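Long-range contacts in putative phosphomannomutase (Thermus thermophilus, PDB 1TUO), which probably acts as a magnesium-dependent phosphosugar mutase of the phosphohexose mutase family, shifting a phosphate group from one sugar position to another: residues F27-E37 with F64-M75; G48-T57 with L77-V86. One frame throughout, in Å; residues are numbered along the deposited sequence.

Interaction 1: F27-E37 with F64-M75; sequences FTFATLHRLAE and FARALSGHLAGM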
loop_
_atom_site.group_PDB
_atom_site.type_symbol
_atom_site.label_atom_id
_atom_site.label_comp_id
_atom_site.label_asym_id
_atom_site.label_seq_id
_atom_site.Cartn_x
_atom_site.Cartn_y
_atom_site.Cartn_z
ATOM N N PHE A 27 -9.436 16.217 -12.836
ATOM C CA PHE A 27 -8.164 16.608 -12.235
ATOM C C PHE A 27 -7.417 17.568 -13.151
ATOM O O PHE A 27 -6.649 17.150 -14.018
ATOM C CB PHE A 27 -7.291 15.386 -11.953
ATOM C CG PHE A 27 -6.245 15.633 -10.900
ATOM C CD1 PHE A 27 -6.557 15.491 -9.553
ATOM C CD2 PHE A 27 -4.978 16.073 -11.249
ATOM C CE1 PHE A 27 -5.610 15.794 -8.566
ATOM C CE2 PHE A 27 -4.027 16.379 -10.273
ATOM C CZ PHE A 27 -4.348 16.238 -8.931
ATOM N N THR A 28 -7.659 18.860 -12.952
ATOM C CA THR A 28 -7.031 19.903 -13.752
ATOM C C THR A 28 -6.210 20.822 -12.855
ATOM O O THR A 28 -6.291 20.744 -11.622
ATOM C CB THR A 28 -8.096 20.770 -14.448
ATOM O OG1 THR A 28 -8.888 21.425 -13.445
ATOM C CG2 THR A 28 -9.004 19.907 -15.321
ATOM N N PHE A 29 -5.420 21.700 -13.461
ATOM C CA PHE A 29 -4.640 22.627 -12.651
ATOM C C PHE A 29 -5.602 23.543 -11.898
ATOM O O PHE A 29 -5.323 23.968 -10.774
ATOM C CB PHE A 29 -3.677 23.436 -13.516
ATOM C CG PHE A 29 -2.444 22.675 -13.898
ATOM C CD1 PHE A 29 -2.399 21.925 -15.069
ATOM C CD2 PHE A 29 -1.339 22.654 -13.045
ATOM C CE1 PHE A 29 -1.273 21.161 -15.386
ATOM C CE2 PHE A 29 -0.211 21.895 -13.351
ATOM C CZ PHE A 29 -0.176 21.147 -14.521
ATOM N N ALA A 30 -6.742 23.837 -12.516
ATOM C CA ALA A 30 -7.748 24.683 -11.879
ATOM C C ALA A 30 -8.258 24.005 -10.606
ATOM O O ALA A 30 -8.402 24.654 -9.564
ATOM C CB ALA A 30 -8.905 24.931 -12.835
ATOM N N THR A 31 -8.535 22.705 -10.689
ATOM C CA THR A 31 -9.019 21.994 -9.510
ATOM C C THR A 31 -7.926 21.831 -8.450
ATOM O O THR A 31 -8.170 21.834 -7.249
ATOM C CB THR A 31 -9.503 20.617 -9.957
ATOM O OG1 THR A 31 -10.772 20.753 -10.603
ATOM C CG2 THR A 31 -9.651 19.696 -8.743
ATOM N N LEU A 32 -6.690 21.630 -8.945
ATOM C CA LEU A 32 -5.543 21.522 -8.050
ATOM C C LEU A 32 -5.367 22.792 -7.201
ATOM O O LEU A 32 -5.084 22.746 -6.015
ATOM C CB LEU A 32 -4.300 21.280 -8.913
ATOM C CG LEU A 32 -3.037 20.988 -8.101
ATOM C CD1 LEU A 32 -2.349 22.264 -7.605
ATOM C CD2 LEU A 32 -3.296 20.129 -6.861
ATOM N N HIS A 33 -5.509 23.962 -7.861
ATOM C CA HIS A 33 -5.360 25.221 -7.131
ATOM C C HIS A 33 -6.508 25.453 -6.140
ATOM O O HIS A 33 -6.348 26.051 -5.084
ATOM C CB HIS A 33 -5.309 26.363 -8.150
ATOM C CG HIS A 33 -3.898 26.528 -8.658
ATOM N ND1 HIS A 33 -2.862 26.880 -7.862
ATOM C CD2 HIS A 33 -3.403 26.306 -9.954
ATOM C CE1 HIS A 33 -1.773 26.869 -8.651
ATOM N NE2 HIS A 33 -2.064 26.530 -9.909
ATOM N N ARG A 34 -7.704 24.954 -6.438
ATOM C CA ARG A 34 -8.815 25.093 -5.509
ATOM C C ARG A 34 -8.513 24.212 -4.297
ATOM O O ARG A 34 -8.751 24.601 -3.149
ATOM C CB ARG A 34 -10.124 24.649 -6.166
ATOM C CG ARG A 34 -10.614 25.584 -7.257
ATOM C CD ARG A 34 -11.807 24.991 -8.000
ATOM N NE ARG A 34 -12.964 24.777 -7.136
ATOM C CZ ARG A 34 -14.027 24.056 -7.478
ATOM N NH1 ARG A 34 -14.077 23.472 -8.672
ATOM N NH2 ARG A 34 -15.041 23.918 -6.630
ATOM N N LEU A 35 -7.966 23.028 -4.553
ATOM C CA LEU A 35 -7.634 22.117 -3.462
ATOM C C LEU A 35 -6.493 22.703 -2.627
ATOM O O LEU A 35 -6.499 22.594 -1.396
ATOM C CB LEU A 35 -7.229 20.745 -4.006
ATOM C CG LEU A 35 -6.875 19.677 -2.964
ATOM C CD1 LEU A 35 -8.025 19.509 -1.975
ATOM C CD2 LEU A 35 -6.582 18.361 -3.665
ATOM N N ALA A 36 -5.528 23.332 -3.291
ATOM C CA ALA A 36 -4.392 23.930 -2.591
ATOM C C ALA A 36 -4.876 25.007 -1.630
ATOM O O ALA A 36 -4.415 25.090 -0.493
ATOM C CB ALA A 36 -3.407 24.522 -3.586
ATOM N N GLU A 37 -5.812 25.830 -2.093
ATOM C CA GLU A 37 -6.362 26.897 -1.261
ATOM C C GLU A 37 -7.045 26.316 -0.027
ATOM O O GLU A 37 -6.882 26.826 1.085
ATOM C CB GLU A 37 -7.375 27.723 -2.060
ATOM C CG GLU A 37 -7.868 28.965 -1.328
ATOM C CD GLU A 37 -6.828 30.073 -1.278
ATOM O OE1 GLU A 37 -6.996 31.006 -0.465
ATOM O OE2 GLU A 37 -5.852 30.024 -2.059
ATOM N N PHE A 64 2.094 19.213 -11.332
ATOM C CA PHE A 64 1.031 19.453 -10.359
ATOM C C PHE A 64 1.643 19.671 -8.978
ATOM O O PHE A 64 1.181 20.515 -8.210
ATOM C CB PHE A 64 0.059 18.269 -10.314
ATOM C CG PHE A 64 -0.912 18.220 -11.477
ATOM C CD1 PHE A 64 -0.928 17.137 -12.343
ATOM C CD2 PHE A 64 -1.835 19.241 -11.672
ATOM C CE1 PHE A 64 -1.858 17.067 -13.390
ATOM C CE2 PHE A 64 -2.763 19.179 -12.712
ATOM C CZ PHE A 64 -2.773 18.088 -13.568
ATOM N N ALA A 65 2.684 18.904 -8.665
ATOM C CA ALA A 65 3.347 19.031 -7.369
ATOM C C ALA A 65 4.037 20.390 -7.221
ATOM O O ALA A 65 4.019 20.992 -6.146
ATOM C CB ALA A 65 4.364 17.903 -7.185
ATOM N N ARG A 66 4.657 20.868 -8.292
ATOM C CA ARG A 66 5.326 22.160 -8.245
ATOM C C ARG A 66 4.278 23.257 -8.056
ATOM O O ARG A 66 4.491 24.211 -7.308
ATOM C CB ARG A 66 6.116 22.405 -9.537
ATOM C CG ARG A 66 7.347 21.515 -9.702
ATOM C CD ARG A 66 8.270 22.041 -10.802
ATOM N NE ARG A 66 7.631 22.046 -12.114
ATOM C CZ ARG A 66 7.579 20.997 -12.931
ATOM N NH1 ARG A 66 8.134 19.847 -12.579
ATOM N NH2 ARG A 66 6.971 21.101 -14.105
ATOM N N ALA A 67 3.139 23.102 -8.726
ATOM C CA ALA A 67 2.057 24.080 -8.639
ATOM C C ALA A 67 1.492 24.125 -7.221
ATOM O O ALA A 67 1.248 25.200 -6.669
ATOM C CB ALA A 67 0.952 23.726 -9.631
ATOM N N LEU A 68 1.283 22.951 -6.634
ATOM C CA LEU A 68 0.754 22.881 -5.274
ATOM C C LEU A 68 1.753 23.479 -4.281
ATOM O O LEU A 68 1.370 24.218 -3.367
ATOM C CB LEU A 68 0.447 21.423 -4.898
ATOM C CG LEU A 68 0.054 21.147 -3.443
ATOM C CD1 LEU A 68 -1.203 21.928 -3.081
ATOM C CD2 LEU A 68 -0.164 19.643 -3.248
ATOM N N SER A 69 3.032 23.166 -4.464
ATOM C CA SER A 69 4.075 23.667 -3.572
ATOM C C SER A 69 4.127 25.189 -3.609
ATOM O O SER A 69 4.161 25.852 -2.566
ATOM C CB SER A 69 5.436 23.081 -3.970
ATOM O OG SER A 69 5.437 21.662 -3.831
ATOM N N GLY A 70 4.124 25.744 -4.815
ATOM C CA GLY A 70 4.171 27.187 -4.955
ATOM C C GLY A 70 2.962 27.855 -4.326
ATOM O O GLY A 70 3.096 28.873 -3.645
ATOM N N HIS A 71 1.779 27.292 -4.554
ATOM C CA HIS A 71 0.556 27.860 -3.999
ATOM C C HIS A 71 0.583 27.883 -2.467
ATOM O O HIS A 71 0.269 28.908 -1.841
ATOM C CB HIS A 71 -0.665 27.069 -4.492
ATOM C CG HIS A 71 -1.973 27.760 -4.249
ATOM N ND1 HIS A 71 -2.875 28.023 -5.259
ATOM C CD2 HIS A 71 -2.532 28.239 -3.113
ATOM C CE1 HIS A 71 -3.932 28.635 -4.755
ATOM N NE2 HIS A 71 -3.750 28.778 -3.453
ATOM N N LEU A 72 0.958 26.760 -1.857
ATOM C CA LEU A 72 1.006 26.693 -0.403
ATOM C C LEU A 72 2.040 27.680 0.134
ATOM O O LEU A 72 1.800 28.351 1.134
ATOM C CB LEU A 72 1.333 25.267 0.056
ATOM C CG LEU A 72 0.255 24.224 -0.263
ATOM C CD1 LEU A 72 0.732 22.842 0.190
ATOM C CD2 LEU A 72 -1.059 24.601 0.435
ATOM N N ALA A 73 3.182 27.774 -0.541
ATOM C CA ALA A 73 4.240 28.693 -0.127
ATOM C C ALA A 73 3.743 30.139 -0.206
ATOM O O ALA A 73 4.061 30.965 0.655
ATOM C CB ALA A 73 5.475 28.503 -1.015
ATOM N N GLY A 74 2.966 30.436 -1.243
ATOM C CA GLY A 74 2.427 31.777 -1.407
ATOM C C GLY A 74 1.406 32.133 -0.337
ATOM O O GLY A 74 1.127 33.311 -0.106
ATOM N N MET A 75 0.845 31.117 0.317
ATOM C CA MET A 75 -0.142 31.345 1.367
ATOM C C MET A 75 0.507 31.528 2.736
ATOM O O MET A 75 -0.166 31.898 3.691
ATOM C CB MET A 75 -1.134 30.183 1.431
ATOM C CG MET A 75 -2.074 30.114 0.240
ATOM S SD MET A 75 -3.219 28.739 0.375
ATOM C CE MET A 75 -4.306 29.322 1.708
#
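H71 sets its CG opposite the backbone N (chi1 -166°), which carries the imidazole out over helix 29-45 to meet H33 and E37, while F64 swings its CG beside its own backbone N and enters between F27 and F29. H71 is gripped at both nitrogens. Its ND1 is hydrogen-bonded to H33 ND1, 2.8 Å away, the two rings meeting rim to rim. On the far side H71 NE2 donates to E37 OE2 at 2.8 Å, nearly straight and almost within the ring plane. Together the two bonds fix the rotation of the imidazole, and the carboxylate would probably make it more basic. E37 OE1 adds a salt bridge to R41 in the next turn of its helix. A36 CB sits over one ring face, 3.8 Å from the H71 centroid, as a CH-pi contact. The same methyl is pressed against L68 CD1 at 3.4 Å, tighter than ordinary van der Waals contact.

At the other end F64 is sandwiched. The edge of F27 points into one face with CE2 over the ring centre, a T-shaped pair with planes at 77°; F29 stacks on the opposite face, centroids 4.2 Å apart. L32 fills the middle, its CD1 lying 3.8 Å from L68 N and also against A67 CB. T28 caps the first turn of helix 29-45, its OG1 accepting from T31 N.

The helices run in the same general direction but cross at -36°, the axes of their segments 9.4 Å apart. F27 and F64 also press on L116 of strand 115-122 and L106 of strand 102-106, L68 reaches A104, and A65, S69 and L72 lean on strand 50-55, so the pair lies against the sheet of domain I.

Interaction 2: G48-T57 with L77-V86; sequences GGLVVVGHDT and LKVVLLKGPV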
loop_
_atom_site.group_PDB
_atom_site.type_symbol
_atom_site.label_atom_id
_atom_site.label_comp_id
_atom_site.label_asym_id
_atom_site.label_seq_id
_atom_site.Cartn_x
_atom_site.Cartn_y
_atom_site.Cartn_z
ATOM N N GLY A 48 -0.291 26.832 10.902
ATOM C CA GLY A 48 0.648 26.818 9.793
ATOM C C GLY A 48 1.741 25.784 9.991
ATOM O O GLY A 48 1.512 24.728 10.586
ATOM N N GLY A 49 2.935 26.084 9.490
ATOM C CA GLY A 49 4.041 25.159 9.632
ATOM C C GLY A 49 4.657 24.740 8.313
ATOM O O GLY A 49 4.466 25.386 7.285
ATOM N N LEU A 50 5.407 23.648 8.356
ATOM C CA LEU A 50 6.067 23.101 7.177
ATOM C C LEU A 50 5.190 22.046 6.506
ATOM O O LEU A 50 4.518 21.262 7.174
ATOM C CB LEU A 50 7.387 22.453 7.584
ATOM C CG LEU A 50 8.084 21.616 6.513
ATOM C CD1 LEU A 50 8.590 22.523 5.414
ATOM C CD2 LEU A 50 9.241 20.839 7.152
ATOM N N VAL A 51 5.193 22.037 5.180
ATOM C CA VAL A 51 4.418 21.048 4.436
ATOM C C VAL A 51 5.370 20.410 3.449
ATOM O O VAL A 51 6.134 21.110 2.788
ATOM C CB VAL A 51 3.267 21.684 3.622
ATOM C CG1 VAL A 51 2.510 20.589 2.857
ATOM C CG2 VAL A 51 2.319 22.428 4.547
ATOM N N VAL A 52 5.325 19.085 3.359
ATOM C CA VAL A 52 6.175 18.365 2.421
ATOM C C VAL A 52 5.291 17.883 1.283
ATOM O O VAL A 52 4.215 17.338 1.519
ATOM C CB VAL A 52 6.856 17.161 3.095
ATOM C CG1 VAL A 52 7.838 16.517 2.133
ATOM C CG2 VAL A 52 7.593 17.622 4.355
ATOM N N VAL A 53 5.735 18.116 0.052
ATOM C CA VAL A 53 4.977 17.705 -1.130
ATOM C C VAL A 53 5.799 16.706 -1.936
ATOM O O VAL A 53 7.016 16.840 -2.048
ATOM C CB VAL A 53 4.660 18.920 -2.037
ATOM C CG1 VAL A 53 3.907 18.459 -3.296
ATOM C CG2 VAL A 53 3.818 19.933 -1.272
ATOM N N GLY A 54 5.133 15.703 -2.493
ATOM C CA GLY A 54 5.831 14.722 -3.300
ATOM C C GLY A 54 4.963 14.323 -4.476
ATOM O O GLY A 54 3.782 14.672 -4.522
ATOM N N HIS A 55 5.541 13.600 -5.434
ATOM C CA HIS A 55 4.775 13.146 -6.597
ATOM C C HIS A 55 5.328 11.820 -7.103
ATOM O O HIS A 55 6.463 11.475 -6.794
ATOM C CB HIS A 55 4.852 14.190 -7.710
ATOM C CG HIS A 55 6.229 14.383 -8.263
ATOM N ND1 HIS A 55 6.748 13.595 -9.270
ATOM C CD2 HIS A 55 7.191 15.286 -7.959
ATOM C CE1 HIS A 55 7.968 14.007 -9.562
ATOM N NE2 HIS A 55 8.260 15.032 -8.782
ATOM N N ASP A 56 4.528 11.077 -7.869
ATOM C CA ASP A 56 4.998 9.808 -8.413
ATOM C C ASP A 56 5.404 9.990 -9.877
ATOM O O ASP A 56 5.787 11.091 -10.264
ATOM C CB ASP A 56 3.949 8.699 -8.241
ATOM C CG ASP A 56 2.640 8.985 -8.947
ATOM O OD1 ASP A 56 1.671 8.245 -8.667
ATOM O OD2 ASP A 56 2.569 9.921 -9.773
ATOM N N THR A 57 5.340 8.929 -10.678
ATOM C CA THR A 57 5.755 9.038 -12.079
ATOM C C THR A 57 4.624 9.306 -13.057
ATOM O O THR A 57 4.847 9.314 -14.272
ATOM C CB THR A 57 6.469 7.758 -12.558
ATOM O OG1 THR A 57 5.527 6.678 -12.597
ATOM C CG2 THR A 57 7.607 7.398 -11.614
ATOM N N LEU A 77 2.791 29.008 4.133
ATOM C CA LEU A 77 3.325 27.760 4.661
ATOM C C LEU A 77 4.763 27.605 4.196
ATOM O O LEU A 77 5.124 28.084 3.121
ATOM C CB LEU A 77 2.520 26.554 4.151
ATOM C CG LEU A 77 1.087 26.323 4.638
ATOM C CD1 LEU A 77 1.069 26.323 6.160
ATOM C CD2 LEU A 77 0.168 27.389 4.098
ATOM N N LYS A 78 5.598 26.964 5.008
ATOM C CA LYS A 78 6.967 26.721 4.577
ATOM C C LYS A 78 6.809 25.439 3.770
ATOM O O LYS A 78 6.132 24.518 4.212
ATOM C CB LYS A 78 7.893 26.475 5.768
ATOM C CG LYS A 78 9.350 26.292 5.363
ATOM C CD LYS A 78 10.257 26.185 6.578
ATOM C CE LYS A 78 11.721 26.195 6.167
ATOM N NZ LYS A 78 12.625 26.221 7.352
ATOM N N VAL A 79 7.413 25.369 2.591
ATOM C CA VAL A 79 7.247 24.172 1.774
ATOM C C VAL A 79 8.539 23.514 1.319
ATOM O O VAL A 79 9.520 24.188 1.007
ATOM C CB VAL A 79 6.415 24.488 0.501
ATOM C CG1 VAL A 79 6.244 23.231 -0.345
ATOM C CG2 VAL A 79 5.058 25.053 0.882
ATOM N N VAL A 80 8.521 22.185 1.295
ATOM C CA VAL A 80 9.641 21.391 0.818
ATOM C C VAL A 80 9.071 20.419 -0.204
ATOM O O VAL A 80 8.174 19.639 0.109
ATOM C CB VAL A 80 10.311 20.568 1.941
ATOM C CG1 VAL A 80 11.235 19.516 1.332
ATOM C CG2 VAL A 80 11.108 21.488 2.860
ATOM N N LEU A 81 9.570 20.491 -1.432
ATOM C CA LEU A 81 9.126 19.586 -2.483
ATOM C C LEU A 81 10.226 18.540 -2.609
ATOM O O LEU A 81 11.398 18.885 -2.730
ATOM C CB LEU A 81 8.971 20.330 -3.815
ATOM C CG LEU A 81 8.701 19.445 -5.042
ATOM C CD1 LEU A 81 7.328 18.796 -4.921
ATOM C CD2 LEU A 81 8.780 20.287 -6.322
ATOM N N LEU A 82 9.856 17.267 -2.561
ATOM C CA LEU A 82 10.851 16.217 -2.678
ATOM C C LEU A 82 11.298 16.093 -4.123
ATOM O O LEU A 82 10.485 16.138 -5.049
ATOM C CB LEU A 82 10.292 14.888 -2.172
ATOM C CG LEU A 82 9.889 14.916 -0.696
ATOM C CD1 LEU A 82 9.380 13.546 -0.276
ATOM C CD2 LEU A 82 11.096 15.315 0.153
ATOM N N LYS A 83 12.606 15.945 -4.298
ATOM C CA LYS A 83 13.224 15.837 -5.612
ATOM C C LYS A 83 12.926 14.551 -6.374
ATOM O O LYS A 83 13.186 13.444 -5.887
ATOM C CB LYS A 83 14.744 15.994 -5.481
ATOM C CG LYS A 83 15.484 15.948 -6.814
ATOM C CD LYS A 83 16.990 16.037 -6.615
ATOM C CE LYS A 83 17.724 15.998 -7.948
ATOM N NZ LYS A 83 17.442 14.742 -8.702
ATOM N N GLY A 84 12.396 14.719 -7.583
ATOM C CA GLY A 84 12.087 13.591 -8.437
ATOM C C GLY A 84 10.926 12.747 -7.965
ATOM O O GLY A 84 10.346 13.020 -6.915
ATOM N N PRO A 85 10.550 11.716 -8.735
ATOM C CA PRO A 85 9.432 10.877 -8.297
ATOM C C PRO A 85 9.834 10.136 -7.032
ATOM O O PRO A 85 10.975 9.680 -6.908
ATOM C CB PRO A 85 9.222 9.933 -9.476
ATOM C CG PRO A 85 10.618 9.774 -10.031
ATOM C CD PRO A 85 11.154 11.200 -9.980
ATOM N N VAL A 86 8.905 10.023 -6.091
ATOM C CA VAL A 86 9.194 9.335 -4.844
ATOM C C VAL A 86 8.070 8.402 -4.403
ATOM O O VAL A 86 6.902 8.608 -4.738
ATOM C CB VAL A 86 9.418 10.342 -3.672
ATOM C CG1 VAL A 86 10.610 11.245 -3.958
ATOM C CG2 VAL A 86 8.160 11.174 -3.459
HETATM O O HOH W 1 8.436 14.188 -5.262
HETATM O O HOH W 2 10.026 16.896 -7.756
#
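Strands 50-55 and 78-82 run parallel, 21° apart in direction, with V51 and V53 each using both N-H and C=O toward the partner strand: V51 N to K78 O, V80 N to V51 O, V53 N to V80 O and L82 N to V53 O, the last at 2.9 Å. K78 N to G49 O opens the series. On the face bearing L50, V52 and V80, the L50 CD1 methyl lies 3.7 Å from V80 CG2, and V52 CG1 meets L82 CG at 3.8 Å. The other face carries V51, V53, V79 and L81; here L81 CD1 reaches back over V53, 3.8 Å from its CG1, and L77 CG lies beside V51 CG2.

Beyond L82 the direct pairing lapses, then resumes with V86 N to H55 O at 2.9 Å. H55 holds its CG between the backbone N and carbonyl carbon (chi1 65°), folding the ring back toward G84, whose O stands over one face without bonding to NE2. H55 ND1 donates at 2.9 Å to D56 O, in the carbonyl plane on a lone pair, while NE2 hydrogen-bonds a water in the ring plane; these two bonds steady the imidazole. That water also donates to L82 O. A second water accepts from H55 N and donates to L82 O and G84 O, bridging the place where the segments part. T57 CG2 packs on P85 CB at 3.7 Å.

Helix 61-75 covers the V53 and L81 face through S69, and helix 88-97 receives V52 and L82 on the other. Strand, helix 61-75 and strand thus form a beta-alpha-beta crossover, with strand 50-55 flanked on its other side by strand 102-106: the alpha/beta/alpha sandwich of domain I in phosphohexomutases.

Interactions 1 and 2 alternate along the chain, their centres about 12 Å apart, and share one crossover: helix 61-75 packs on helix 29-45 in interaction 1 and links the strands of interaction 2. S69 OG lies 3.4 Å from V53 CB and 3.6 Å from L81 CD1, so the helix face turned from the F27-E37 segment seats on the sheet. Near the C-terminal turn L72 O and L77 N, 3.2 Å apart, probably hydrogen-bond. Interaction 1 joins two helices of one sheet-covering layer. Interaction 2 reaches domain II: T57 OG1 bonds to G186 O, consistent with this family's interdomain active-site cleft, while D56 OD1 to T107 OG1 ties strand 50-55 to the loop after strand 102-106.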